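Local coordinates for filamentation induced by cAMP protein Fic (Desulfovibrio alaskensis, PDB 4RGL) that is a largely helical member of the Fic/DOC family and also carries a C-terminal region of the helix-turn-helix clan, at residues V150-L161 against I174-P184. Residues are numbered along the deposited sequence; the frame is centred on the assembly and turned at random.
Sequences VPKLMADLLDWL and IFHYEFEFIHP
Residues 150-161 and 174-182 form an antiparallel helical hairpin within the Fic/DOC family region: their axes run at 176° and approach to 10.8 Å, and the nearest CA pairs are Val-150 to Pro-184 at 5.9 Å and Leu-157 to Phe-175 at 7.3 Å. Knobs-into-holes packing is met from both sides. Leu-157 enters a hole made by Phe-175, Glu-178, Phe-179 and Ile-182; its CG, anti to the backbone N (chi1 -178°), carries CD2 over one face of the Phe-175 ring as a CH-pi contact, 4.1 Å from the ring centroid and 26° off the normal. The other branch, CD1, rests on the aliphatic part of Glu-178, 3.6 Å from its CB. Leu-158 CD2 instead meets the edge of the Phe-175 ring, near its plane, and that ring also packs on Trp-196 and Ile-200 of helix 189-202. In return, Ile-182 sits among Val-150, Leu-153, Met-154 and Leu-157, its CD1 3.7 Å from Leu-153 CB. Trp-160 CH2 touches Ile-174 CG2 at 3.5 Å, the two side chains crossing at about a right angle. His-183, with positive phi, is the first residue to leave the helix; after it, Pro-184 CB lies against Val-150 CG1. Met-154, a selenomethionine bent at chi2 and chi3, places its SE 5.2 Å from the centroid of the Phe-179 ring, an oblique Met-aromatic contact, and its CE lodges between Ile-182 CD1 and Pro-184 CG.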
loop_
_atom_site.group_PDB
_atom_site.type_symbol
_atom_site.label_atom_id
_atom_site.label_comp_id
_atom_site.label_asym_id
_atom_site.label_seq_id
_atom_site.Cartn_x
_atom_site.Cartn_y
_atom_site.Cartn_z
ATOM N N VAL A 150 2.206 -19.555 -24.006
ATOM C CA VAL A 150 1.681 -18.847 -22.831
ATOM C C VAL A 150 0.434 -19.587 -22.218
ATOM O O VAL A 150 0.419 -19.839 -21.015
ATOM C CB VAL A 150 1.338 -17.369 -23.167
ATOM C CG1 VAL A 150 0.655 -16.680 -21.989
ATOM C CG2 VAL A 150 2.584 -16.604 -23.595
ATOM N N PRO A 151 -0.624 -19.913 -23.020
ATOM C CA PRO A 151 -1.829 -20.526 -22.424
ATOM C C PRO A 151 -1.501 -21.722 -21.506
ATOM O O PRO A 151 -2.001 -21.778 -20.381
ATOM C CB PRO A 151 -2.630 -20.972 -23.644
ATOM C CG PRO A 151 -2.257 -20.014 -24.701
ATOM C CD PRO A 151 -0.810 -19.656 -24.467
ATOM N N LYS A 152 -0.655 -22.673 -21.990
ATOM C CA LYS A 152 -0.265 -23.870 -21.220
ATOM C C LYS A 152 0.600 -23.479 -20.004
ATOM O O LYS A 152 0.359 -23.965 -18.895
ATOM C CB LYS A 152 0.496 -24.872 -22.126
ATOM C CG LYS A 152 0.979 -26.145 -21.401
ATOM C CD LYS A 152 -0.178 -27.094 -21.052
ATOM C CE LYS A 152 0.291 -28.308 -20.280
ATOM N NZ LYS A 152 1.276 -29.113 -21.050
ATOM N N LEU A 153 1.605 -22.595 -20.216
ATOM C CA LEU A 153 2.488 -22.125 -19.136
ATOM C C LEU A 153 1.676 -21.501 -17.997
ATOM O O LEU A 153 1.933 -21.784 -16.821
ATOM C CB LEU A 153 3.503 -21.095 -19.684
ATOM C CG LEU A 153 4.613 -21.647 -20.571
ATOM C CD1 LEU A 153 5.288 -20.543 -21.342
ATOM C CD2 LEU A 153 5.626 -22.420 -19.760
HETATM N N MSE A 154 0.675 -20.676 -18.350
HETATM C CA MSE A 154 -0.171 -19.998 -17.380
HETATM C C MSE A 154 -1.153 -20.964 -16.741
HETATM O O MSE A 154 -1.385 -20.885 -15.535
HETATM C CB MSE A 154 -0.915 -18.833 -18.038
HETATM C CG MSE A 154 -0.048 -17.608 -18.188
HETATM SE SE MSE A 154 0.520 -16.976 -16.454
HETATM C CE MSE A 154 2.090 -16.390 -16.868
ATOM N N ALA A 155 -1.691 -21.916 -17.530
ATOM C CA ALA A 155 -2.594 -22.935 -17.006
ATOM C C ALA A 155 -1.894 -23.775 -15.955
ATOM O O ALA A 155 -2.436 -23.973 -14.861
ATOM C CB ALA A 155 -3.097 -23.820 -18.134
ATOM N N ASP A 156 -0.644 -24.214 -16.253
ATOM C CA ASP A 156 0.157 -25.014 -15.328
ATOM C C ASP A 156 0.481 -24.223 -14.070
ATOM O O ASP A 156 0.297 -24.727 -12.961
ATOM C CB ASP A 156 1.461 -25.484 -16.005
ATOM C CG ASP A 156 1.260 -26.483 -17.131
ATOM O OD1 ASP A 156 0.196 -27.158 -17.150
ATOM O OD2 ASP A 156 2.198 -26.664 -17.937
ATOM N N LEU A 157 0.933 -22.962 -14.239
ATOM C CA LEU A 157 1.304 -22.103 -13.119
ATOM C C LEU A 157 0.110 -21.875 -12.167
ATOM O O LEU A 157 0.275 -21.958 -10.950
ATOM C CB LEU A 157 1.840 -20.750 -13.640
ATOM C CG LEU A 157 2.325 -19.765 -12.573
ATOM C CD1 LEU A 157 3.407 -20.389 -11.693
ATOM C CD2 LEU A 157 2.822 -18.485 -13.202
ATOM N N LEU A 158 -1.087 -21.604 -12.725
ATOM C CA LEU A 158 -2.286 -21.358 -11.914
ATOM C C LEU A 158 -2.786 -22.649 -11.276
ATOM O O LEU A 158 -3.307 -22.617 -10.159
ATOM C CB LEU A 158 -3.396 -20.717 -12.759
ATOM C CG LEU A 158 -3.106 -19.303 -13.271
ATOM C CD1 LEU A 158 -4.034 -18.934 -14.387
ATOM C CD2 LEU A 158 -3.170 -18.277 -12.138
ATOM N N ASP A 159 -2.611 -23.798 -11.971
ATOM C CA ASP A 159 -2.982 -25.096 -11.406
ATOM C C ASP A 159 -2.065 -25.436 -10.249
ATOM O O ASP A 159 -2.531 -25.915 -9.212
ATOM C CB ASP A 159 -2.932 -26.201 -12.475
ATOM C CG ASP A 159 -3.296 -27.580 -11.943
ATOM O OD1 ASP A 159 -4.370 -27.707 -11.305
ATOM O OD2 ASP A 159 -2.529 -28.535 -12.194
ATOM N N TRP A 160 -0.752 -25.149 -10.406
ATOM C CA TRP A 160 0.233 -25.365 -9.355
ATOM C C TRP A 160 -0.111 -24.551 -8.122
ATOM O O TRP A 160 -0.091 -25.079 -7.017
ATOM C CB TRP A 160 1.646 -25.006 -9.850
ATOM C CG TRP A 160 2.662 -24.957 -8.749
ATOM C CD1 TRP A 160 3.320 -26.014 -8.193
ATOM C CD2 TRP A 160 3.049 -23.802 -7.993
ATOM N NE1 TRP A 160 4.095 -25.589 -7.138
ATOM C CE2 TRP A 160 3.954 -24.234 -7.000
ATOM C CE3 TRP A 160 2.729 -22.435 -8.069
ATOM C CZ2 TRP A 160 4.549 -23.349 -6.095
ATOM C CZ3 TRP A 160 3.301 -21.566 -7.157
ATOM C CH2 TRP A 160 4.187 -22.025 -6.175
ATOM N N LEU A 161 -0.436 -23.260 -8.314
ATOM C CA LEU A 161 -0.746 -22.340 -7.220
ATOM C C LEU A 161 -1.975 -22.819 -6.415
ATOM O O LEU A 161 -2.010 -22.659 -5.193
ATOM C CB LEU A 161 -0.993 -20.925 -7.782
ATOM C CG LEU A 161 -1.150 -19.801 -6.749
ATOM C CD1 LEU A 161 0.146 -19.582 -5.973
ATOM C CD2 LEU A 161 -1.580 -18.513 -7.416
ATOM N N ILE A 174 7.352 -17.606 -5.610
ATOM C CA ILE A 174 7.513 -18.549 -6.723
ATOM C C ILE A 174 6.651 -18.103 -7.919
ATOM O O ILE A 174 7.140 -18.080 -9.056
ATOM C CB ILE A 174 7.162 -20.000 -6.285
ATOM C CG1 ILE A 174 8.023 -20.464 -5.066
ATOM C CG2 ILE A 174 7.290 -20.969 -7.458
ATOM C CD1 ILE A 174 9.549 -20.663 -5.360
ATOM N N PHE A 175 5.376 -17.723 -7.658
ATOM C CA PHE A 175 4.472 -17.266 -8.714
ATOM C C PHE A 175 5.025 -16.012 -9.396
ATOM O O PHE A 175 5.059 -15.949 -10.623
ATOM C CB PHE A 175 3.070 -16.992 -8.152
ATOM C CG PHE A 175 2.049 -16.633 -9.211
ATOM C CD1 PHE A 175 1.919 -15.324 -9.661
ATOM C CD2 PHE A 175 1.229 -17.606 -9.766
ATOM C CE1 PHE A 175 1.006 -15.003 -10.665
ATOM C CE2 PHE A 175 0.302 -17.278 -10.759
ATOM C CZ PHE A 175 0.195 -15.979 -11.200
ATOM N N HIS A 176 5.470 -15.018 -8.592
ATOM C CA HIS A 176 6.057 -13.767 -9.101
ATOM C C HIS A 176 7.208 -14.072 -10.053
ATOM O O HIS A 176 7.276 -13.507 -11.137
ATOM C CB HIS A 176 6.558 -12.896 -7.917
ATOM C CG HIS A 176 6.797 -11.450 -8.262
ATOM N ND1 HIS A 176 6.382 -10.433 -7.421
ATOM C CD2 HIS A 176 7.388 -10.901 -9.349
ATOM C CE1 HIS A 176 6.758 -9.308 -8.004
ATOM N NE2 HIS A 176 7.350 -9.538 -9.176
ATOM N N TYR A 177 8.087 -15.005 -9.660
ATOM C CA TYR A 177 9.257 -15.396 -10.439
ATOM C C TYR A 177 8.849 -16.068 -11.743
ATOM O O TYR A 177 9.392 -15.740 -12.800
ATOM C CB TYR A 177 10.146 -16.332 -9.612
ATOM C CG TYR A 177 11.284 -16.953 -10.388
ATOM C CD1 TYR A 177 12.446 -16.235 -10.654
ATOM C CD2 TYR A 177 11.257 -18.300 -10.740
ATOM C CE1 TYR A 177 13.528 -16.822 -11.307
ATOM C CE2 TYR A 177 12.349 -18.909 -11.358
ATOM C CZ TYR A 177 13.479 -18.165 -11.648
ATOM O OH TYR A 177 14.542 -18.755 -12.292
ATOM N N GLU A 178 7.897 -17.001 -11.681
ATOM C CA GLU A 178 7.427 -17.702 -12.868
ATOM C C GLU A 178 6.662 -16.757 -13.799
ATOM O O GLU A 178 6.916 -16.746 -15.004
ATOM C CB GLU A 178 6.546 -18.889 -12.476
ATOM C CG GLU A 178 7.318 -20.025 -11.825
ATOM C CD GLU A 178 8.392 -20.639 -12.704
ATOM O OE1 GLU A 178 8.116 -20.876 -13.902
ATOM O OE2 GLU A 178 9.505 -20.889 -12.192
ATOM N N PHE A 179 5.758 -15.922 -13.223
ATOM C CA PHE A 179 4.947 -14.964 -13.984
ATOM C C PHE A 179 5.837 -13.980 -14.750
ATOM O O PHE A 179 5.550 -13.670 -15.902
ATOM C CB PHE A 179 3.996 -14.197 -13.039
ATOM C CG PHE A 179 3.003 -13.303 -13.740
ATOM C CD1 PHE A 179 3.340 -11.997 -14.089
ATOM C CD2 PHE A 179 1.723 -13.753 -14.031
ATOM C CE1 PHE A 179 2.429 -11.178 -14.766
ATOM C CE2 PHE A 179 0.803 -12.923 -14.683
ATOM C CZ PHE A 179 1.163 -11.640 -15.046
ATOM N N GLU A 180 6.919 -13.489 -14.107
ATOM C CA GLU A 180 7.832 -12.528 -14.736
ATOM C C GLU A 180 8.554 -13.176 -15.935
ATOM O O GLU A 180 8.796 -12.508 -16.941
ATOM C CB GLU A 180 8.854 -11.999 -13.704
ATOM C CG GLU A 180 9.561 -10.707 -14.125
ATOM C CD GLU A 180 10.778 -10.861 -15.031
ATOM O OE1 GLU A 180 11.220 -12.012 -15.252
ATOM O OE2 GLU A 180 11.353 -9.820 -15.424
ATOM N N PHE A 181 8.886 -14.483 -15.826
ATOM C CA PHE A 181 9.552 -15.209 -16.905
ATOM C C PHE A 181 8.628 -15.369 -18.120
ATOM O O PHE A 181 9.096 -15.299 -19.263
ATOM C CB PHE A 181 10.027 -16.589 -16.416
ATOM C CG PHE A 181 10.499 -17.511 -17.523
ATOM C CD1 PHE A 181 11.777 -17.390 -18.054
ATOM C CD2 PHE A 181 9.655 -18.491 -18.041
ATOM C CE1 PHE A 181 12.201 -18.227 -19.096
ATOM C CE2 PHE A 181 10.077 -19.318 -19.088
ATOM C CZ PHE A 181 11.351 -19.189 -19.600
ATOM N N ILE A 182 7.334 -15.623 -17.880
ATOM C CA ILE A 182 6.397 -15.889 -18.966
ATOM C C ILE A 182 5.967 -14.567 -19.660
ATOM O O ILE A 182 5.892 -14.533 -20.891
ATOM C CB ILE A 182 5.165 -16.692 -18.465
ATOM C CG1 ILE A 182 5.613 -18.015 -17.770
ATOM C CG2 ILE A 182 4.181 -16.978 -19.630
ATOM C CD1 ILE A 182 4.488 -18.792 -17.025
ATOM N N HIS A 183 5.724 -13.468 -18.868
ATOM C CA HIS A 183 5.234 -12.184 -19.434
ATOM C C HIS A 183 3.993 -12.444 -20.296
ATOM O O HIS A 183 4.074 -12.403 -21.524
ATOM C CB HIS A 183 6.344 -11.486 -20.263
ATOM C CG HIS A 183 7.018 -10.351 -19.557
ATOM N ND1 HIS A 183 7.823 -10.566 -18.454
ATOM C CD2 HIS A 183 7.109 -9.045 -19.915
ATOM C CE1 HIS A 183 8.307 -9.377 -18.124
ATOM N NE2 HIS A 183 7.910 -8.432 -18.979
ATOM N N PRO A 184 2.873 -12.899 -19.678
ATOM C CA PRO A 184 1.748 -13.399 -20.485
ATOM C C PRO A 184 1.000 -12.297 -21.235
ATOM O O PRO A 184 0.310 -12.589 -22.199
ATOM C CB PRO A 184 0.839 -14.058 -19.445
ATOM C CG PRO A 184 1.166 -13.382 -18.177
ATOM C CD PRO A 184 2.633 -13.106 -18.235
#